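Local coordinates for RagB/SusD family nutrient uptake outer membrane protein (PDB 7KV2) that probably binds beta-glucan at the outer membrane of a gut bacterium, as a surface glycan-binding protein of the SusD family serving nutrient uptake, at residues Tyr237-Ala240 and Leu241-Glu245; Met222-Ala225 and Glu226-Tyr230. All blocks are in the same frame, centred on the assembly; numbering follows the deposited sequence.

Overall arrangement
Interaction 2 (222-230) comes first along the chain, on helix 217-231, and interaction 1 (237-245) lies on helix 237-249, the next helix in sequence. Their centres are 10 Å apart, and the two helices pack directly on each other as a helical hairpin, consistent with the tetratricopeptide-repeat architecture of SusD proteins. Interaction 2 is buried, whereas interaction 1 sits farther out, about 22 Å from the centre of the chain. The seam between them runs from V228 against Y237, through Y224 against T239, A240 and Y243, to M222 against M244. Helix 405-417 touches both, tying the hairpin to the later SusD-family region of the chain.

Interaction 1 of 2, residues Tyr237-Ala240 and Leu241-Glu245; sequences YSTA and LKYME
L241 lies one turn on from Y237, its N bound to the carbonyl O of Y237 at 2.8 Å. Residues 237-245 form the opening turns of helix 237-249, the second member of a helical hairpin of the SusD fold, and the i to i+4 backbone bonds fix which side chains share a face. The isobutyl group of L241 leads away from the first turn toward I416 and A420; A420 also accepts a hydrogen bond from the hydroxyl of S238 at its carbonyl.

K242 follows, with its N bound to S238 O at an N-H...O angle of 167°. Its CB still brushes T239 O, but the rest of the chain bends outward to a weak, long ion pair with E246.

The side-chain contact centres on Y243. Its N reaches T239 O at 2.9 Å, and the same oxygen lies 3.4 Å above the plane of the Y243 ring, offset toward the rim. T239 and Y243 run side by side in the same direction: T239 CG2 is anti to the backbone N and lies 3.4 Å from Y243 CE2, with CZ and OH almost as near. The ring also stacks on Y221 and meets Y224 edge-to-face, so it joins this helix to its partner, helix 217-231. An alanine here is likely to leave the T239 methyl without its aromatic neighbour and strip Y221 and Y224 of their ring partner.

M244 closes the series, its N bound to A240 O at 3.0 Å. With CG anti to its own carbonyl carbon (chi1 -62°), M244 turns CG back toward the preceding turn, where it lies 3.3 Å from A240 O, and bends beyond it at chi2 and chi3.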
ATOM      1  N   TYR A 237      19.277   4.253 -11.479  1.00 28.85           N
ATOM      2  CA  TYR A 237      19.076   5.336 -10.475  1.00 30.59           C
ATOM      3  C   TYR A 237      18.968   6.714 -11.136  1.00 32.99           C
ATOM      4  O   TYR A 237      18.099   7.532 -10.743  1.00 28.11           O
ATOM      5  CB  TYR A 237      20.188   5.309  -9.426  1.00 31.36           C
ATOM      6  CG  TYR A 237      20.113   4.225  -8.377  1.00 29.72           C
ATOM      7  CD1 TYR A 237      19.135   3.242  -8.364  1.00 27.32           C
ATOM      8  CD2 TYR A 237      21.089   4.164  -7.394  1.00 32.41           C
ATOM      9  CE1 TYR A 237      19.096   2.274  -7.377  1.00 29.84           C
ATOM     10  CE2 TYR A 237      21.067   3.200  -6.402  1.00 28.50           C
ATOM     11  CZ  TYR A 237      20.066   2.260  -6.389  1.00 30.80           C
ATOM     12  OH  TYR A 237      20.092   1.294  -5.440  1.00 32.92           O
ATOM     13  N   SER A 238      19.821   7.010 -12.131  1.00 33.53           N
ATOM     14  CA  SER A 238      19.837   8.331 -12.807  1.00 33.01           C
ATOM     15  C   SER A 238      18.532   8.553 -13.561  1.00 27.50           C
ATOM     16  O   SER A 238      18.066   9.701 -13.549  1.00 29.56           O
ATOM     17  CB  SER A 238      21.017   8.485 -13.756  1.00 35.65           C
ATOM     18  OG  SER A 238      22.178   8.771 -13.005  1.00 38.37           O
ATOM     19  N   THR A 239      18.013   7.515 -14.212  1.00 27.68           N
ATOM     20  CA  THR A 239      16.691   7.543 -14.912  1.00 30.51           C
ATOM     21  C   THR A 239      15.555   7.745 -13.887  1.00 29.17           C
ATOM     22  O   THR A 239      14.711   8.645 -14.069  1.00 28.32           O
ATOM     23  CB  THR A 239      16.500   6.281 -15.743  1.00 32.74           C
ATOM     24  OG1 THR A 239      17.588   6.264 -16.667  1.00 36.57           O
ATOM     25  CG2 THR A 239      15.182   6.242 -16.483  1.00 31.61           C
ATOM     26  N   ALA A 240      15.572   6.965 -12.813  1.00 29.98           N
ATOM     27  CA  ALA A 240      14.567   7.091 -11.736  1.00 27.60           C
ATOM     28  C   ALA A 240      14.604   8.518 -11.190  1.00 27.15           C
ATOM     29  O   ALA A 240      13.505   9.112 -11.029  1.00 25.08           O
ATOM     30  CB  ALA A 240      14.802   6.058 -10.679  1.00 27.73           C
ATOM     31  N   LEU A 241      15.799   9.110 -11.017  1.00 27.92           N
ATOM     32  CA  LEU A 241      15.918  10.489 -10.510  1.00 26.90           C
ATOM     33  C   LEU A 241      15.317  11.463 -11.524  1.00 27.23           C
ATOM     34  O   LEU A 241      14.547  12.329 -11.114  1.00 24.03           O
ATOM     35  CB  LEU A 241      17.377  10.830 -10.196  1.00 29.43           C
ATOM     36  CG  LEU A 241      17.621  12.274  -9.781  1.00 30.09           C
ATOM     37  CD1 LEU A 241      16.797  12.661  -8.538  1.00 31.34           C
ATOM     38  CD2 LEU A 241      19.089  12.499  -9.513  1.00 32.18           C
ATOM     39  N   LYS A 242      15.699  11.359 -12.800  1.00 29.44           N
ATOM     40  CA  LYS A 242      15.122  12.211 -13.874  1.00 30.90           C
ATOM     41  C   LYS A 242      13.569  12.158 -13.830  1.00 25.30           C
ATOM     42  O   LYS A 242      12.921  13.211 -13.937  1.00 25.05           O
ATOM     43  CB  LYS A 242      15.730  11.739 -15.195  1.00 33.39           C
ATOM     44  CG  LYS A 242      15.026  12.161 -16.466  1.00 39.90           C
ATOM     45  CD  LYS A 242      15.700  11.506 -17.683  1.00 42.89           C
ATOM     46  CE  LYS A 242      14.756  11.167 -18.810  1.00 48.44           C
ATOM     47  NZ  LYS A 242      14.644  12.305 -19.747  1.00 53.45           N
ATOM     48  N   TYR A 243      12.981  10.987 -13.628  1.00 26.92           N
ATOM     49  CA  TYR A 243      11.494  10.813 -13.539  1.00 26.25           C
ATOM     50  C   TYR A 243      10.930  11.522 -12.306  1.00 25.64           C
ATOM     51  O   TYR A 243       9.875  12.209 -12.422  1.00 24.68           O
ATOM     52  CB  TYR A 243      11.121   9.335 -13.590  1.00 25.48           C
ATOM     53  CG  TYR A 243      11.444   8.658 -14.890  1.00 26.37           C
ATOM     54  CD1 TYR A 243      11.602   9.366 -16.081  1.00 29.84           C
ATOM     55  CD2 TYR A 243      11.533   7.288 -14.939  1.00 28.46           C
ATOM     56  CE1 TYR A 243      11.845   8.716 -17.283  1.00 28.14           C
ATOM     57  CE2 TYR A 243      11.791   6.627 -16.127  1.00 31.27           C
ATOM     58  CZ  TYR A 243      11.969   7.342 -17.294  1.00 31.58           C
ATOM     59  OH  TYR A 243      12.208   6.636 -18.434  1.00 31.09           O
ATOM     60  N   MET A 244      11.580  11.378 -11.153  1.00 25.31           N
ATOM     61  CA  MET A 244      11.166  12.107  -9.932  1.00 25.36           C
ATOM     62  C   MET A 244      11.222  13.615 -10.215  1.00 26.58           C
ATOM     63  O   MET A 244      10.273  14.360  -9.870  1.00 23.55           O
ATOM     64  CB  MET A 244      12.058  11.722  -8.746  1.00 23.30           C
ATOM     65  CG  MET A 244      11.993  10.246  -8.349  1.00 23.43           C
ATOM     66  SD  MET A 244      10.298   9.608  -8.008  1.00 22.11           S
ATOM     67  CE  MET A 244       9.832   9.026  -9.639  1.00 23.57           C
ATOM     68  N   GLU A 245      12.277  14.082 -10.894  1.00 27.45           N
ATOM     69  CA  GLU A 245      12.438  15.520 -11.193  1.00 25.48           C
ATOM     70  C   GLU A 245      11.310  15.992 -12.111  1.00 24.09           C
ATOM     71  O   GLU A 245      10.911  17.154 -11.978  1.00 28.51           O
ATOM     72  CB  GLU A 245      13.840  15.774 -11.763  1.00 27.73           C
ATOM     73  CG  GLU A 245      14.966  15.608 -10.757  1.00 29.59           C
ATOM     74  CD  GLU A 245      15.105  16.686  -9.708  1.00 31.02           C
ATOM     75  OE1 GLU A 245      14.156  17.480  -9.526  1.00 32.28           O
ATOM     76  OE2 GLU A 245      16.171  16.725  -9.051  1.00 33.01           O
TER

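Interaction 2 of 2, residues Met222-Ala225 and Glu226-Tyr230; sequences MLYA and EIVMY. With EDO (1,2-ethanediol), chain E.
With CG anti to the backbone N (chi1 176°), the Y224 ring swings to where V228, one turn later, can lay a methyl over its face. V228 CG2 in turn is anti to its own carbonyl carbon and stands 3.9 Å from the ring centroid, 19° off the normal: a CH-pi contact within helix 217-231, an alpha helix of the SusD fold. The methyl is displaced toward the rim, nearest CE1, and it also lies 3.2 Å from Y224 O. That carbonyl accepts the N-H of V228 almost in line with its C=O bond, so one backbone bond and one side-chain contact join the same pair.

The neighbouring i to i+4 pairs repeat the backbone bond with looser side-chain packing. L223 CD1 and I227 CG2 meet at 4.1 Å, their branches crossing at a slant; V152 of helix 137-162 packs on L223, and W159 of that helix on I227. A225 CB approaches M229 SD at 4.4 Å, facing helix 405-417, while Y224 and V228 are covered by helices 183-200 and 237-249. This part of helix 217-231 is therefore surrounded by helices 137-162, 183-200, 237-249 and 405-417.

E226 is the charged exception. Its N is bound to M222 O, and its extended chain carries the carboxylate away from the helix. OE2 forms a salt bridge with K160 and takes a hydrogen bond from N156, whereas OE1 is hydrogen-bonded to Y403. Gripped by several partners, the carboxylate is probably held firmly in one orientation, and the nearby lysine would favour its charged form. An ethanediol molecule, probably from the crystallisation liquor, adds a further bond, its O2 donating to E226 OE1 at 3.1 Å.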
ATOM      1  N   MET A 222       6.558   6.495 -10.521  1.00 19.30           N
ATOM      2  CA  MET A 222       6.700   6.106  -9.097  1.00 19.13           C
ATOM      3  C   MET A 222       6.893   4.584  -8.976  1.00 18.64           C
ATOM      4  O   MET A 222       7.683   4.161  -8.130  1.00 20.63           O
ATOM      5  CB  MET A 222       5.506   6.576  -8.269  1.00 19.99           C
ATOM      6  CG  MET A 222       5.460   8.103  -8.098  1.00 20.42           C
ATOM      7  SD  MET A 222       6.895   8.795  -7.242  1.00 20.62           S
ATOM      8  CE  MET A 222       6.472   8.369  -5.538  1.00 19.12           C
ATOM      9  N   LEU A 223       6.137   3.785  -9.724  1.00 19.28           N
ATOM     10  CA  LEU A 223       6.282   2.310  -9.729  1.00 20.47           C
ATOM     11  C   LEU A 223       7.693   1.929 -10.235  1.00 21.89           C
ATOM     12  O   LEU A 223       8.339   1.038  -9.649  1.00 20.46           O
ATOM     13  CB  LEU A 223       5.155   1.725 -10.583  1.00 21.69           C
ATOM     14  CG  LEU A 223       5.165   0.208 -10.705  1.00 20.94           C
ATOM     15  CD1 LEU A 223       5.147  -0.448  -9.345  1.00 23.10           C
ATOM     16  CD2 LEU A 223       3.991  -0.266 -11.547  1.00 23.23           C
ATOM     17  N   TYR A 224       8.202   2.664 -11.216  1.00 24.35           N
ATOM     18  CA  TYR A 224       9.570   2.472 -11.776  1.00 23.60           C
ATOM     19  C   TYR A 224      10.590   2.717 -10.652  1.00 24.02           C
ATOM     20  O   TYR A 224      11.411   1.826 -10.325  1.00 22.04           O
ATOM     21  CB  TYR A 224       9.734   3.353 -13.016  1.00 26.45           C
ATOM     22  CG  TYR A 224      11.118   3.324 -13.621  1.00 25.98           C
ATOM     23  CD1 TYR A 224      12.153   4.063 -13.080  1.00 26.03           C
ATOM     24  CD2 TYR A 224      11.400   2.500 -14.700  1.00 27.05           C
ATOM     25  CE1 TYR A 224      13.422   4.060 -13.649  1.00 27.80           C
ATOM     26  CE2 TYR A 224      12.670   2.472 -15.265  1.00 30.08           C
ATOM     27  CZ  TYR A 224      13.681   3.255 -14.748  1.00 30.06           C
ATOM     28  OH  TYR A 224      14.933   3.207 -15.286  1.00 30.55           O
ATOM     29  N   ALA A 225      10.498   3.868  -9.970  1.00 23.71           N
ATOM     30  CA  ALA A 225      11.427   4.218  -8.869  1.00 24.22           C
ATOM     31  C   ALA A 225      11.341   3.159  -7.766  1.00 24.35           C
ATOM     32  O   ALA A 225      12.411   2.761  -7.196  1.00 22.97           O
ATOM     33  CB  ALA A 225      11.114   5.602  -8.335  1.00 27.48           C
ATOM     34  N   GLU A 226      10.117   2.724  -7.460  1.00 21.82           N
ATOM     35  CA  GLU A 226       9.850   1.715  -6.417  1.00 21.53           C
ATOM     36  C   GLU A 226      10.638   0.432  -6.716  1.00 23.32           C
ATOM     37  O   GLU A 226      11.400  -0.026  -5.820  1.00 23.40           O
ATOM     38  CB  GLU A 226       8.374   1.386  -6.288  1.00 20.60           C
ATOM     39  CG  GLU A 226       8.124   0.319  -5.224  1.00 22.43           C
ATOM     40  CD  GLU A 226       6.676   0.066  -4.831  1.00 22.99           C
ATOM     41  OE1 GLU A 226       5.768   0.882  -5.177  1.00 23.55           O
ATOM     42  OE2 GLU A 226       6.457  -0.966  -4.229  1.00 23.04           O
ATOM     43  N   ILE A 227      10.472  -0.144  -7.901  1.00 22.26           N
ATOM     44  CA  ILE A 227      11.073  -1.487  -8.189  1.00 23.75           C
ATOM     45  C   ILE A 227      12.598  -1.323  -8.408  1.00 22.62           C
ATOM     46  O   ILE A 227      13.377  -2.190  -7.907  1.00 23.84           O
ATOM     47  CB  ILE A 227      10.314  -2.203  -9.328  1.00 22.31           C
ATOM     48  CG1 ILE A 227      10.537  -1.563 -10.698  1.00 24.17           C
ATOM     49  CG2 ILE A 227       8.828  -2.324  -9.009  1.00 22.78           C
ATOM     50  CD1 ILE A 227      10.038  -2.407 -11.822  1.00 23.79           C
ATOM     51  N   VAL A 228      13.033  -0.233  -9.034  1.00 23.82           N
ATOM     52  CA  VAL A 228      14.478   0.110  -9.237  1.00 26.88           C
ATOM     53  C   VAL A 228      15.162   0.188  -7.872  1.00 28.21           C
ATOM     54  O   VAL A 228      16.255  -0.424  -7.692  1.00 28.70           O
ATOM     55  CB  VAL A 228      14.677   1.403 -10.040  1.00 27.97           C
ATOM     56  CG1 VAL A 228      16.090   1.923  -9.937  1.00 30.40           C
ATOM     57  CG2 VAL A 228      14.277   1.222 -11.491  1.00 28.56           C
ATOM     58  N   MET A 229      14.524   0.858  -6.908  1.00 25.43           N
ATOM     59  CA  MET A 229      15.177   1.065  -5.602  1.00 24.05           C
ATOM     60  C   MET A 229      15.112  -0.224  -4.798  1.00 23.71           C
ATOM     61  O   MET A 229      16.118  -0.538  -4.111  1.00 23.59           O
ATOM     62  CB  MET A 229      14.573   2.255  -4.856  1.00 23.97           C
ATOM     63  CG  MET A 229      14.880   3.556  -5.563  1.00 21.81           C
ATOM     64  SD  MET A 229      13.897   4.981  -4.956  1.00 26.10           S
ATOM     65  CE  MET A 229      14.843   5.296  -3.477  1.00 27.62           C
ATOM     66  N   TYR A 230      14.027  -0.990  -4.883  1.00 23.16           N
ATOM     67  CA  TYR A 230      13.948  -2.234  -4.081  1.00 23.79           C
ATOM     68  C   TYR A 230      14.995  -3.246  -4.605  1.00 24.68           C
ATOM     69  O   TYR A 230      15.499  -4.054  -3.829  1.00 23.30           O
ATOM     70  CB  TYR A 230      12.567  -2.872  -4.094  1.00 21.94           C
ATOM     71  CG  TYR A 230      12.438  -3.942  -3.040  1.00 21.34           C
ATOM     72  CD1 TYR A 230      12.523  -3.623  -1.696  1.00 21.95           C
ATOM     73  CD2 TYR A 230      12.288  -5.276  -3.370  1.00 22.08           C
ATOM     74  CE1 TYR A 230      12.461  -4.598  -0.713  1.00 22.00           C
ATOM     75  CE2 TYR A 230      12.196  -6.263  -2.398  1.00 22.57           C
ATOM     76  CZ  TYR A 230      12.314  -5.923  -1.060  1.00 20.13           C
ATOM     77  OH  TYR A 230      12.209  -6.866  -0.082  1.00 22.19           O
TER
HETATM   78  C1  EDO E 604       3.965  -2.886  -2.992  1.00 58.54           C
HETATM   79  O1  EDO E 604       3.905  -3.550  -1.741  1.00 56.68           O
HETATM   80  C2  EDO E 604       3.563  -1.456  -2.966  1.00 59.15           C
HETATM   81  O2  EDO E 604       3.344  -0.818  -4.236  1.00 57.91           O